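Local coordinates for Mn transporter subunit (PDB 3UJP), which binds manganese(II) and probably serves as the periplasmic substrate-binding subunit that hands the ion to a manganese ABC transporter, at residues Gln185-Ala188 and Asn189-Phe192; Ser273-Glu277 and Glu278-Pro282; Leu288-Asp291 and Ala292-Thr296. One frame throughout, in Å; residues are numbered along the deposited sequence.

Interaction 1. Residues Gln185-Ala188 and Asn189-Phe192; sequences QVPA and NQRF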
loop_
_atom_site.group_PDB
_atom_site.type_symbol
_atom_site.label_atom_id
_atom_site.label_comp_id
_atom_site.label_asym_id
_atom_site.label_seq_id
_atom_site.Cartn_x
_atom_site.Cartn_y
_atom_site.Cartn_z
ATOM N N GLN A 185 -37.296 15.466 5.132
ATOM C CA GLN A 185 -38.459 14.617 5.382
ATOM C C GLN A 185 -39.093 14.855 6.749
ATOM O O GLN A 185 -40.171 15.429 6.837
ATOM C CB GLN A 185 -38.107 13.143 5.199
ATOM C CG GLN A 185 -37.704 12.794 3.752
ATOM C CD GLN A 185 -37.369 11.309 3.542
ATOM O OE1 GLN A 185 -37.958 10.422 4.173
ATOM N NE2 GLN A 185 -36.408 11.038 2.649
ATOM N N VAL A 186 -38.437 14.403 7.810
ATOM C CA VAL A 186 -38.856 14.732 9.171
ATOM C C VAL A 186 -39.221 16.238 9.297
ATOM O O VAL A 186 -38.449 17.106 8.888
ATOM C CB VAL A 186 -37.762 14.275 10.199
ATOM C CG1 VAL A 186 -36.397 14.155 9.520
ATOM C CG2 VAL A 186 -37.705 15.194 11.415
ATOM N N PRO A 187 -40.423 16.542 9.829
ATOM C CA PRO A 187 -41.031 17.884 9.952
ATOM C C PRO A 187 -40.303 18.823 10.914
ATOM O O PRO A 187 -39.890 18.356 11.974
ATOM C CB PRO A 187 -42.415 17.581 10.526
ATOM C CG PRO A 187 -42.271 16.250 11.173
ATOM C CD PRO A 187 -41.316 15.490 10.339
ATOM N N ALA A 188 -40.181 20.107 10.579
ATOM C CA ALA A 188 -39.326 21.041 11.347
ATOM C C ALA A 188 -39.472 21.018 12.891
ATOM O O ALA A 188 -38.521 21.309 13.622
ATOM C CB ALA A 188 -39.464 22.471 10.809
ATOM N N ASN A 189 -40.656 20.669 13.379
ATOM C CA ASN A 189 -40.908 20.661 14.819
ATOM C C ASN A 189 -40.629 19.303 15.464
ATOM O O ASN A 189 -40.957 19.082 16.633
ATOM C CB ASN A 189 -42.339 21.145 15.124
ATOM C CG ASN A 189 -43.393 20.430 14.290
ATOM O OD1 ASN A 189 -43.279 19.235 14.019
ATOM N ND2 ASN A 189 -44.419 21.166 13.866
ATOM N N GLN A 190 -40.037 18.392 14.688
ATOM C CA GLN A 190 -39.558 17.102 15.207
ATOM C C GLN A 190 -38.086 16.899 14.850
ATOM O O GLN A 190 -37.576 15.786 14.949
ATOM C CB GLN A 190 -40.341 15.908 14.629
ATOM C CG GLN A 190 -41.864 16.023 14.626
ATOM C CD GLN A 190 -42.541 14.885 13.851
ATOM O OE1 GLN A 190 -43.666 15.027 13.369
ATOM N NE2 GLN A 190 -41.850 13.755 13.738
ATOM N N ARG A 191 -37.409 17.954 14.404
ATOM C CA ARG A 191 -36.061 17.785 13.876
ATOM C C ARG A 191 -35.003 17.869 14.977
ATOM O O ARG A 191 -34.151 18.760 14.982
ATOM C CB ARG A 191 -35.786 18.768 12.733
ATOM C CG ARG A 191 -35.432 18.072 11.409
ATOM C CD ARG A 191 -35.444 19.013 10.209
ATOM N NE ARG A 191 -36.706 18.935 9.483
ATOM C CZ ARG A 191 -37.070 19.766 8.514
ATOM N NH1 ARG A 191 -36.270 20.753 8.149
ATOM N NH2 ARG A 191 -38.241 19.615 7.914
ATOM N N PHE A 192 -35.057 16.911 15.900
ATOM C CA PHE A 192 -34.196 16.916 17.084
ATOM C C PHE A 192 -33.185 15.776 17.072
ATOM O O PHE A 192 -33.536 14.591 16.999
ATOM C CB PHE A 192 -35.030 16.890 18.376
ATOM C CG PHE A 192 -35.946 18.079 18.527
ATOM C CD1 PHE A 192 -37.312 17.950 18.331
ATOM C CD2 PHE A 192 -35.436 19.333 18.836
ATOM C CE1 PHE A 192 -38.159 19.044 18.449
ATOM C CE2 PHE A 192 -36.277 20.433 18.957
ATOM C CZ PHE A 192 -37.642 20.288 18.758
#
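The carbonyl oxygen of V186 is gripped side-on by the guanidinium of R191. NE of R191 lies 2.6 Å from O of V186, and NH2 of R191 lies 2.7 Å from the same oxygen. Neither bond is straight, since the N-H...O angles are 137° and 130°. The oxygen sits near the edge of the guanidinium but somewhat tilted out of its plane. R191 reaches it because its chain turns at CG-CD (chi3 -97°), which brings NE and NH2 back over the preceding residues. The bend also sets one guanidinium face against A188, whose CA lies above the plane and toward the rim. CG of R191 packs on CG2 of V186 at 3.7 Å. That methyl also comes within 3.6 Å of O of Q190.

Inside this side-chain closure the backbone makes a type I beta turn from P187 to Q190. N of Q190 donates to O of P187 at 2.7 Å, and this bond is much straighter than the two from R191. The extended side chain of Q190 passes obliquely across the P187 ring, but its amide is modelled too close to the ring for the detail to be trusted. R191 is the centre of an inverse gamma turn, closed by a weak bond from N of F192 to O of Q190.

Two nitrogens of one guanidinium thus hold one carbonyl across a reversal in a surface loop. A bound zinc ion lies about 9 Å from the side chain of R191, too far for coordination. The loop links the end of helix 158-183 to the start of strand 192-195. V186 touches L300 near the end of the modelled chain. R191 touches M209, and its backbone bonds to E210, the first residue of strand 210-213.

Interaction 2. Residues Ser273-Glu277 and Glu278-Pro282; sequences SLSTE and EGPVP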
loop_
_atom_site.group_PDB
_atom_site.type_symbol
_atom_site.label_atom_id
_atom_site.label_comp_id
_atom_site.label_asym_id
_atom_site.label_seq_id
_atom_site.Cartn_x
_atom_site.Cartn_y
_atom_site.Cartn_z
ATOM N N SER A 273 -14.582 8.649 14.157
ATOM C CA SER A 273 -13.944 7.458 13.607
ATOM C C SER A 273 -14.923 6.651 12.758
ATOM O O SER A 273 -16.123 6.622 13.034
ATOM C CB SER A 273 -13.379 6.586 14.730
ATOM O OG SER A 273 -13.435 5.213 14.386
ATOM N N LEU A 274 -14.374 5.962 11.766
ATOM C CA LEU A 274 -15.120 5.145 10.834
ATOM C C LEU A 274 -15.269 3.759 11.358
ATOM O O LEU A 274 -15.080 3.540 12.532
ATOM C CB LEU A 274 -14.392 5.042 9.512
ATOM C CG LEU A 274 -13.687 6.243 8.917
ATOM C CD1 LEU A 274 -12.973 5.828 7.708
ATOM C CD2 LEU A 274 -14.655 7.290 8.551
ATOM N N SER A 275 -15.598 2.822 10.477
ATOM C CA SER A 275 -15.780 1.429 10.867
ATOM C C SER A 275 -14.820 0.514 10.112
ATOM O O SER A 275 -13.998 0.977 9.323
ATOM C CB SER A 275 -17.226 0.990 10.623
ATOM O OG SER A 275 -17.621 -0.005 11.552
ATOM N N THR A 276 -14.931 -0.787 10.363
ATOM C CA THR A 276 -14.075 -1.766 9.711
ATOM C C THR A 276 -14.554 -1.966 8.270
ATOM O O THR A 276 -15.544 -1.380 7.852
ATOM C CB THR A 276 -14.083 -3.094 10.481
ATOM O OG1 THR A 276 -15.429 -3.583 10.581
ATOM C CG2 THR A 276 -13.529 -2.897 11.900
ATOM N N GLU A 277 -13.831 -2.767 7.499
ATOM C CA GLU A 277 -14.305 -3.157 6.179
ATOM C C GLU A 277 -15.732 -3.666 6.332
ATOM O O GLU A 277 -16.578 -3.464 5.455
ATOM C CB GLU A 277 -13.424 -4.282 5.646
ATOM C CG GLU A 277 -13.154 -5.351 6.708
ATOM C CD GLU A 277 -12.506 -6.613 6.162
ATOM O OE1 GLU A 277 -12.277 -6.701 4.938
ATOM O OE2 GLU A 277 -12.231 -7.521 6.976
ATOM N N GLU A 278 -15.978 -4.349 7.454
ATOM C CA GLU A 278 -17.305 -4.843 7.806
ATOM C C GLU A 278 -18.024 -3.720 8.507
ATOM O O GLU A 278 -17.419 -2.710 8.836
ATOM C CB GLU A 278 -17.210 -6.046 8.743
ATOM C CG GLU A 278 -16.547 -7.283 8.136
ATOM C CD GLU A 278 -17.428 -7.973 7.102
ATOM O OE1 GLU A 278 -18.660 -8.034 7.304
ATOM O OE2 GLU A 278 -16.888 -8.456 6.080
ATOM N N GLY A 279 -19.316 -3.893 8.756
ATOM C CA GLY A 279 -20.094 -2.823 9.351
ATOM C C GLY A 279 -20.134 -1.592 8.456
ATOM O O GLY A 279 -19.357 -1.493 7.494
ATOM N N PRO A 280 -21.026 -0.631 8.778
ATOM C CA PRO A 280 -21.304 0.545 7.938
ATOM C C PRO A 280 -20.151 1.531 8.022
ATOM O O PRO A 280 -19.221 1.296 8.800
ATOM C CB PRO A 280 -22.531 1.150 8.606
ATOM C CG PRO A 280 -22.390 0.776 10.038
ATOM C CD PRO A 280 -21.645 -0.517 10.110
ATOM N N VAL A 281 -20.184 2.614 7.252
ATOM C CA VAL A 281 -19.148 3.633 7.433
ATOM C C VAL A 281 -17.702 3.103 7.342
ATOM O O VAL A 281 -16.916 3.303 8.258
ATOM C CB VAL A 281 -19.267 4.305 8.825
ATOM C CG1 VAL A 281 -18.675 5.674 8.791
ATOM C CG2 VAL A 281 -20.698 4.398 9.263
ATOM N N PRO A 282 -17.346 2.415 6.249
ATOM C CA PRO A 282 -15.926 2.140 6.105
ATOM C C PRO A 282 -15.249 3.313 5.388
ATOM O O PRO A 282 -14.021 3.285 5.257
ATOM C CB PRO A 282 -15.919 0.906 5.219
ATOM C CG PRO A 282 -17.079 1.160 4.291
ATOM C CD PRO A 282 -18.122 1.857 5.127
#
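The chain doubles back here, so that S275 and P282 come 4.8 Å apart at their CA atoms. This loop joins strand 264-269 to helix 284-296 and directly follows the manganese ligand D272. N of S275 donates to O of V281 at 2.6 Å and closes the loop. Two residues in it have positive phi. G279 (phi 62°) suits this as a glycine, while V281 takes the left-handed helical region. At the far end, OG1 of T276 donates to O of E278 at 2.8 Å, from 57° above the carbonyl plane. With chi1 at 58°, OG1 stands between the backbone N and the carbonyl carbon.

CD2 of L274 meets CG1 of V281 at 4.3 Å, a loose apolar touch. L274 also packs on V40 and D43 of helix 39-49, and V281 on Y270 and L287. At the turn the carboxylates of E277 and E278 stand nearly at right angles, their OE2 atoms 4.8 Å apart. OE2 of E278 is hydrogen-bonded to S73 of the second subunit, and E277 has a long, weak ion pair with R60 of that subunit. The two like charges probably oppose each other mildly, which these partners are likely to ease.

Interaction 3. Residues Leu288-Asp291 and Ala292-Thr296; sequences LEYD and ARVIT
Y290 and V294 meet one turn apart on the C-terminal alpha helix 284-296, in an i to i+4 contact. CG1 of V294 sits over one face of the Y290 ring in a CH-pi contact, 3.8 Å from the centroid and 16° off the ring normal. The same methyl is 3.7 Å from CZ of Y290, so it favours the phenol side of the ring. With CG of Y290 anti to the backbone N (chi1 -173°), the ring slants toward the following turn, where V294 waits. An alanine in place of Y290 is likely to leave CG1 of V294 without its aromatic cover and to open a gap beside P280 and V281.

On the next ridge E289 and R293 run side by side. OE1 of E289 forms a salt bridge with NH2 of R293 at 3.0 Å. It approaches the guanidinium at its edge, and the two flat groups are turned 72° apart. The position of OE1 is less certain, as it crowds a cacodylate ion, probably from the crystallisation liquor. E152 of the third subunit also lies near, a like charge for E289 and a long, weak partner for R293.

Behind these side chains the helix backbone sets the spacing. N of V294 bonds to O of Y290 at 3.0 Å, and N of R293 to O of E289, both nearly straight. The buried side packs L288 and A292 on helix 158-183. V294 and I295 rest on L269 of strand 264-269. D291 points into the protein, about 11 Å from the manganese ion, and its OD2 accepts a hydrogen bond from the backbone N of Y270.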
loop_
_atom_site.group_PDB
_atom_site.type_symbol
_atom_site.label_atom_id
_atom_site.label_comp_id
_atom_site.label_asym_id
_atom_site.label_seq_id
_atom_site.Cartn_x
_atom_site.Cartn_y
_atom_site.Cartn_z
ATOM N N LEU A 288 -21.210 10.125 6.141
ATOM C CA LEU A 288 -22.319 11.063 6.000
ATOM C C LEU A 288 -23.619 10.339 5.539
ATOM O O LEU A 288 -24.585 10.323 6.284
ATOM C CB LEU A 288 -21.933 12.226 5.104
ATOM C CG LEU A 288 -20.653 12.906 5.563
ATOM C CD1 LEU A 288 -20.010 13.695 4.412
ATOM C CD2 LEU A 288 -20.893 13.774 6.820
ATOM N N GLU A 289 -23.642 9.719 4.355
ATOM C CA GLU A 289 -24.780 8.868 3.971
ATOM C C GLU A 289 -25.396 8.098 5.170
ATOM O O GLU A 289 -26.556 8.292 5.507
ATOM C CB GLU A 289 -24.402 7.859 2.868
ATOM C CG GLU A 289 -24.326 8.358 1.417
ATOM C CD GLU A 289 -24.521 7.209 0.392
ATOM O OE1 GLU A 289 -24.866 6.074 0.810
ATOM O OE2 GLU A 289 -24.335 7.426 -0.830
ATOM N N TYR A 290 -24.630 7.210 5.796
ATOM C CA TYR A 290 -25.131 6.427 6.929
ATOM C C TYR A 290 -25.760 7.311 8.001
ATOM O O TYR A 290 -26.912 7.124 8.374
ATOM C CB TYR A 290 -24.005 5.597 7.575
ATOM C CG TYR A 290 -24.476 4.629 8.654
ATOM C CD1 TYR A 290 -25.117 3.440 8.316
ATOM C CD2 TYR A 290 -24.278 4.898 9.999
ATOM C CE1 TYR A 290 -25.547 2.549 9.281
ATOM C CE2 TYR A 290 -24.699 4.004 10.974
ATOM C CZ TYR A 290 -25.342 2.834 10.609
ATOM O OH TYR A 290 -25.772 1.950 11.577
ATOM N N ASP A 291 -24.978 8.266 8.494
ATOM C CA ASP A 291 -25.351 9.093 9.637
ATOM C C ASP A 291 -26.727 9.728 9.494
ATOM O O ASP A 291 -27.499 9.800 10.458
ATOM C CB ASP A 291 -24.322 10.203 9.808
ATOM C CG ASP A 291 -23.341 9.921 10.915
ATOM O OD1 ASP A 291 -22.575 10.849 11.225
ATOM O OD2 ASP A 291 -23.339 8.798 11.469
ATOM N N ALA A 292 -27.020 10.210 8.293
ATOM C CA ALA A 292 -28.264 10.908 8.038
ATOM C C ALA A 292 -29.387 9.905 7.810
ATOM O O ALA A 292 -30.492 10.064 8.328
ATOM C CB ALA A 292 -28.112 11.847 6.834
ATOM N N ARG A 293 -29.117 8.861 7.041
ATOM C CA ARG A 293 -30.144 7.858 6.852
ATOM C C ARG A 293 -30.669 7.380 8.210
ATOM O O ARG A 293 -31.851 7.504 8.470
ATOM C CB ARG A 293 -29.672 6.720 5.949
ATOM C CG ARG A 293 -30.207 6.820 4.507
ATOM C CD ARG A 293 -29.284 6.150 3.480
ATOM N NE ARG A 293 -28.741 4.894 3.987
ATOM C CZ ARG A 293 -27.525 4.424 3.714
ATOM N NH1 ARG A 293 -27.133 3.273 4.241
ATOM N NH2 ARG A 293 -26.696 5.100 2.922
ATOM N N VAL A 294 -29.807 6.900 9.103
ATOM C CA VAL A 294 -30.313 6.285 10.344
ATOM C C VAL A 294 -30.910 7.298 11.322
ATOM O O VAL A 294 -31.622 6.925 12.264
ATOM C CB VAL A 294 -29.286 5.369 11.057
ATOM C CG1 VAL A 294 -28.551 4.517 10.039
ATOM C CG2 VAL A 294 -28.306 6.174 11.869
ATOM N N ILE A 295 -30.621 8.576 11.086
ATOM C CA ILE A 295 -31.244 9.666 11.835
ATOM C C ILE A 295 -32.655 9.882 11.320
ATOM O O ILE A 295 -33.625 9.824 12.081
ATOM C CB ILE A 295 -30.463 10.974 11.681
ATOM C CG1 ILE A 295 -29.232 10.982 12.587
ATOM C CG2 ILE A 295 -31.335 12.143 12.043
ATOM C CD1 ILE A 295 -28.412 12.256 12.491
ATOM N N THR A 296 -32.758 10.124 10.014
ATOM C CA THR A 296 -34.042 10.363 9.370
ATOM C C THR A 296 -35.112 9.354 9.762
ATOM O O THR A 296 -36.121 9.736 10.337
ATOM C CB THR A 296 -33.902 10.453 7.856
ATOM O OG1 THR A 296 -33.432 11.763 7.515
ATOM C CG2 THR A 296 -35.230 10.220 7.179
#

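In the fold
Interaction 1 is at the surface, while interactions 2 and 3 are partly buried nearer the middle of the chain. Interactions 2 and 3 touch: CB of P280 lies 3.4 Å from CE1 of Y290, and CG2 of V281 also packs on that ring. The 273-282 loop thus leads into helix 284-296 and then leans on it. Interactions 1 and 3 both border the long helix 158-183, and OE1 of Q185 comes 4.1 Å from CG2 of T296. Interactions 1 and 2 are about 18 Å apart at their nearest atoms. Loop carbonyls take side-chain donors in interactions 1 and 2. In interaction 3 the helix satisfies its own backbone, leaving side chains to pack and pair charges.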